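Local coordinates for protein guanine deaminase (Escherichia coli, PDB 6OHB) that catalyses the zinc-dependent hydrolytic deamination of guanine to xanthine and ammonia, the single step that leads from guanine to xanthine in purine degradation, at residues A[232-236]-A[270-274]; A[76-80]-A[133-137]. All coordinates share one frame; numbering follows the deposited sequence.

Contact 1 of 2, residues A[232-236]-A[270-274]; sequences TWVHT and KNCVF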
loop_
_atom_site.group_PDB
_atom_site.type_symbol
_atom_site.label_atom_id
_atom_site.label_comp_id
_atom_site.label_asym_id
_atom_site.label_seq_id
_atom_site.Cartn_x
_atom_site.Cartn_y
_atom_site.Cartn_z
ATOM N N THR A 232 -28.047 -7.354 -20.416
ATOM C CA THR A 232 -26.662 -6.922 -20.425
ATOM C C THR A 232 -26.391 -6.050 -19.202
ATOM O O THR A 232 -27.302 -5.639 -18.476
ATOM C CB THR A 232 -26.316 -6.148 -21.701
ATOM O OG1 THR A 232 -27.254 -5.081 -21.890
ATOM C CG2 THR A 232 -26.317 -7.066 -22.912
ATOM N N TRP A 233 -25.119 -5.777 -18.968
ATOM C CA TRP A 233 -24.756 -4.910 -17.865
ATOM C C TRP A 233 -24.644 -3.469 -18.350
ATOM O O TRP A 233 -24.533 -3.194 -19.547
ATOM C CB TRP A 233 -23.445 -5.384 -17.227
ATOM C CG TRP A 233 -23.667 -6.433 -16.169
ATOM C CD1 TRP A 233 -23.432 -6.308 -14.834
ATOM C CD2 TRP A 233 -24.196 -7.754 -16.362
ATOM N NE1 TRP A 233 -23.775 -7.467 -14.182
ATOM C CE2 TRP A 233 -24.248 -8.369 -15.098
ATOM C CE3 TRP A 233 -24.632 -8.475 -17.480
ATOM C CZ2 TRP A 233 -24.719 -9.675 -14.917
ATOM C CZ3 TRP A 233 -25.097 -9.775 -17.302
ATOM C CH2 TRP A 233 -25.135 -10.358 -16.031
ATOM N N VAL A 234 -24.708 -2.544 -17.397
ATOM C CA VAL A 234 -24.395 -1.141 -17.630
ATOM C C VAL A 234 -23.241 -0.786 -16.705
ATOM O O VAL A 234 -23.237 -1.179 -15.535
ATOM C CB VAL A 234 -25.611 -0.227 -17.368
ATOM C CG1 VAL A 234 -25.217 1.235 -17.485
ATOM C CG2 VAL A 234 -26.753 -0.571 -18.322
ATOM N N HIS A 235 -22.263 -0.049 -17.221
ATOM C CA HIS A 235 -21.040 0.205 -16.467
ATOM C C HIS A 235 -20.523 1.591 -16.816
ATOM O O HIS A 235 -20.181 1.840 -17.975
ATOM C CB HIS A 235 -19.995 -0.864 -16.794
ATOM C CG HIS A 235 -18.754 -0.774 -15.967
ATOM N ND1 HIS A 235 -17.553 -1.320 -16.365
ATOM C CD2 HIS A 235 -18.529 -0.208 -14.757
ATOM C CE1 HIS A 235 -16.643 -1.098 -15.435
ATOM N NE2 HIS A 235 -17.210 -0.424 -14.450
ATOM N N THR A 236 -20.436 2.484 -15.829
ATOM C CA THR A 236 -19.909 3.813 -16.128
ATOM C C THR A 236 -19.317 4.436 -14.871
ATOM O O THR A 236 -19.444 3.891 -13.777
ATOM C CB THR A 236 -21.004 4.709 -16.735
ATOM O OG1 THR A 236 -20.413 5.904 -17.257
ATOM C CG2 THR A 236 -22.055 5.071 -15.690
ATOM N N LYS A 270 -30.951 -2.799 -11.929
ATOM C CA LYS A 270 -30.156 -3.987 -11.650
ATOM C C LYS A 270 -29.077 -4.170 -12.712
ATOM O O LYS A 270 -29.307 -3.942 -13.905
ATOM C CB LYS A 270 -31.057 -5.222 -11.584
ATOM C CG LYS A 270 -31.913 -5.301 -10.327
ATOM N N ASN A 271 -27.893 -4.593 -12.262
ATOM C CA ASN A 271 -26.719 -4.790 -13.119
ATOM C C ASN A 271 -26.282 -3.491 -13.798
ATOM O O ASN A 271 -25.759 -3.495 -14.921
ATOM C CB ASN A 271 -26.964 -5.895 -14.148
ATOM C CG ASN A 271 -27.273 -7.229 -13.493
ATOM O OD1 ASN A 271 -27.063 -7.406 -12.288
ATOM N ND2 ASN A 271 -27.774 -8.175 -14.280
ATOM N N CYS A 272 -26.487 -2.371 -13.116
ATOM C CA CYS A 272 -25.897 -1.097 -13.505
ATOM C C CYS A 272 -24.910 -0.693 -12.420
ATOM O O CYS A 272 -25.303 -0.502 -11.263
ATOM C CB CYS A 272 -26.974 -0.026 -13.697
ATOM S SG CYS A 272 -28.352 -0.520 -14.790
ATOM N N VAL A 273 -23.636 -0.574 -12.790
ATOM C CA VAL A 273 -22.545 -0.369 -11.845
ATOM C C VAL A 273 -21.899 0.981 -12.125
ATOM O O VAL A 273 -21.438 1.246 -13.248
ATOM C CB VAL A 273 -21.499 -1.497 -11.914
ATOM C CG1 VAL A 273 -20.391 -1.250 -10.892
ATOM C CG2 VAL A 273 -22.156 -2.847 -11.670
ATOM N N PHE A 274 -21.830 1.806 -11.087
ATOM C CA PHE A 274 -21.298 3.157 -11.166
ATOM C C PHE A 274 -20.017 3.213 -10.346
ATOM O O PHE A 274 -20.039 2.986 -9.129
ATOM C CB PHE A 274 -22.328 4.172 -10.669
ATOM C CG PHE A 274 -23.610 4.156 -11.458
ATOM C CD1 PHE A 274 -23.704 4.834 -12.662
ATOM C CD2 PHE A 274 -24.713 3.443 -11.007
ATOM C CE1 PHE A 274 -24.872 4.813 -13.402
ATOM C CE2 PHE A 274 -25.885 3.415 -11.741
ATOM C CZ PHE A 274 -25.966 4.103 -12.940
#
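N271 lays its side-chain amide flat over one face of the W233 indole, the two planes only 5° apart. CB sits above the five-membered ring, 3.6 Å from its centroid, in a CH-pi contact, while ND2 is offset toward the rim, 3.5 Å from W233 CZ2. The indole NE1 is hydrogen-bonded to the L371 carbonyl. The carbonyl O of N271 takes the V234 amide in a straight bond, N to O 2.9 Å. C272 SG, anti to the carbonyl carbon (chi1 -51°), reaches V234 CB at 3.8 Å. These are neighbouring parallel strands of the amidohydrolase TIM barrel, linked by an excursion about half helical, with 203-208 on the far flank of 233-236. V273 is held at both its N-H and its C=O: its N donates to V234 O at 2.8 Å, 31° from the carbonyl plane, and its O accepts T236 N almost head-on. That same oxygen lies in the plane of the H235 ring, at its edge near CD2; H235 NE2 is hydrogen-bonded to ND1 of the zinc ligand H82, making H235 a second-shell residue. F274 CD1 and CE1 meet the T236 methyl CG2 obliquely, CD1 at 3.5 Å, while T236 OG1 hydrogen-bonds to P208 O.

Contact 2 of 2, residues A[76-80]-A[133-137]; sequences PGFVD and NGTTT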
loop_
_atom_site.group_PDB
_atom_site.type_symbol
_atom_site.label_atom_id
_atom_site.label_comp_id
_atom_site.label_asym_id
_atom_site.label_seq_id
_atom_site.Cartn_x
_atom_site.Cartn_y
_atom_site.Cartn_z
ATOM N N PRO A 76 -12.997 -18.279 -2.242
ATOM C CA PRO A 76 -13.594 -18.079 -3.565
ATOM C C PRO A 76 -12.818 -17.022 -4.337
ATOM O O PRO A 76 -12.191 -16.137 -3.753
ATOM C CB PRO A 76 -15.021 -17.613 -3.251
ATOM C CG PRO A 76 -15.260 -18.015 -1.832
ATOM C CD PRO A 76 -13.932 -17.938 -1.157
ATOM N N GLY A 77 -12.855 -17.133 -5.663
ATOM C CA GLY A 77 -12.133 -16.188 -6.499
ATOM C C GLY A 77 -12.579 -14.760 -6.238
ATOM O O GLY A 77 -13.755 -14.489 -5.980
ATOM N N PHE A 78 -11.617 -13.839 -6.264
ATOM C CA PHE A 78 -11.934 -12.438 -6.028
ATOM C C PHE A 78 -12.677 -11.824 -7.211
ATOM O O PHE A 78 -12.475 -12.202 -8.375
ATOM C CB PHE A 78 -10.661 -11.642 -5.729
ATOM C CG PHE A 78 -9.911 -12.146 -4.531
ATOM C CD1 PHE A 78 -10.577 -12.419 -3.346
ATOM C CD2 PHE A 78 -8.545 -12.368 -4.593
ATOM C CE1 PHE A 78 -9.897 -12.894 -2.242
ATOM C CE2 PHE A 78 -7.857 -12.844 -3.490
ATOM C CZ PHE A 78 -8.537 -13.107 -2.313
ATOM N N VAL A 79 -13.506 -10.829 -6.892
ATOM C CA VAL A 79 -14.391 -10.164 -7.841
ATOM C C VAL A 79 -13.990 -8.693 -7.896
ATOM O O VAL A 79 -14.167 -7.953 -6.917
ATOM C CB VAL A 79 -15.865 -10.314 -7.445
ATOM C CG1 VAL A 79 -16.755 -9.605 -8.455
ATOM C CG2 VAL A 79 -16.236 -11.798 -7.326
ATOM N N ASP A 80 -13.473 -8.267 -9.050
ATOM C CA ASP A 80 -12.991 -6.907 -9.277
ATOM C C ASP A 80 -14.043 -6.153 -10.087
ATOM O O ASP A 80 -14.206 -6.406 -11.285
ATOM C CB ASP A 80 -11.656 -6.952 -10.020
ATOM C CG ASP A 80 -10.906 -5.631 -9.974
ATOM O OD1 ASP A 80 -11.549 -4.564 -9.842
ATOM O OD2 ASP A 80 -9.662 -5.670 -10.081
ATOM N N ASN A 133 -3.233 -12.656 -9.320
ATOM C CA ASN A 133 -3.683 -11.974 -8.115
ATOM C C ASN A 133 -4.979 -12.554 -7.554
ATOM O O ASN A 133 -5.545 -11.988 -6.614
ATOM C CB ASN A 133 -3.832 -10.478 -8.383
ATOM C CG ASN A 133 -2.484 -9.780 -8.503
ATOM O OD1 ASN A 133 -1.879 -9.403 -7.502
ATOM N ND2 ASN A 133 -2.000 -9.635 -9.725
ATOM N N GLY A 134 -5.470 -13.657 -8.114
ATOM C CA GLY A 134 -6.650 -14.289 -7.563
ATOM C C GLY A 134 -7.969 -13.685 -7.981
ATOM O O GLY A 134 -8.998 -14.033 -7.394
ATOM N N THR A 135 -7.971 -12.769 -8.949
ATOM C CA THR A 135 -9.206 -12.229 -9.500
ATOM C C THR A 135 -9.726 -13.178 -10.574
ATOM O O THR A 135 -9.068 -13.383 -11.599
ATOM C CB THR A 135 -8.954 -10.839 -10.088
ATOM O OG1 THR A 135 -8.593 -9.936 -9.037
ATOM C CG2 THR A 135 -10.187 -10.319 -10.804
ATOM N N THR A 136 -10.909 -13.757 -10.355
ATOM C CA THR A 136 -11.443 -14.683 -11.342
ATOM C C THR A 136 -12.622 -14.112 -12.105
ATOM O O THR A 136 -12.966 -14.641 -13.166
ATOM C CB THR A 136 -11.875 -16.007 -10.687
ATOM O OG1 THR A 136 -12.836 -15.754 -9.655
ATOM C CG2 THR A 136 -10.680 -16.742 -10.094
ATOM N N THR A 137 -13.213 -13.029 -11.614
ATOM C CA THR A 137 -14.298 -12.352 -12.302
ATOM C C THR A 137 -14.060 -10.858 -12.210
ATOM O O THR A 137 -13.778 -10.337 -11.126
ATOM C CB THR A 137 -15.648 -12.718 -11.687
ATOM O OG1 THR A 137 -16.039 -14.014 -12.155
ATOM C CG2 THR A 137 -16.713 -11.686 -12.048
#
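Four backbone hydrogen bonds, one of them weak, join residues 78-80 to residues 134-137. F78 N donates to G134 O at 2.9 Å, and F78 O receives two amides, T136 N at 3.0 Å and, weakly, T137 N at 3.4 Å. This shared acceptor marks a beta bulge: F78 pairs with T135 but V79 with T137, so T136 is the extra residue. Beyond it D80 N bonds to T137 O at 2.9 Å, and parallel pairing resumes.

Among the side chains, F78 has CG anti to the carbonyl carbon (chi1 -59°), which brings CD2 3.3 Å from G134 O and sets the ring edge, in plane, toward N133 O. An alanine here is likely to open a gap beside residues 133-134, leaving the N133 and G134 carbonyls without the ring against them. T136 OG1 lies against G77 CA at 3.3 Å, where any side chain on G77 would clash. T135 CG2 packs on D80 CB, while V79 CG1 and T137 CG2 lie side by side on the face opposite F78 and T135.

Strands 73-84 and 135-141 are parallel neighbours in the amidohydrolase TIM barrel. G134, with positive phi, is the C' residue of the Schellman motif ending helix 116-132, from which the chain turns directly into its strand. A363 of helix 356-363 touches the F78 side chain, strand 425-430 covers T136, and D80 OD2 bonds to T326 OG1.

Both contacts are buried and join neighbouring parallel strands of the same barrel, 73-84 with 135-141 in contact 2 and 233-238 with 272-274 in contact 1; their centres are 19 Å apart and they do not touch. Contact 1 keeps an unbroken register and its strands run nearly parallel, whereas contact 2 is bulged and its short segments diverge by 69°. Flat-group stacking marks the entry to contact 1, where partly exposed N271 is the less buried partner; contact 2 instead relies on glycines and threonines around a helix end. The two strand pairs approach one metal centre: strand 73-84 carries the zinc ligands H82 and H84, and strand 233-238 carries H237.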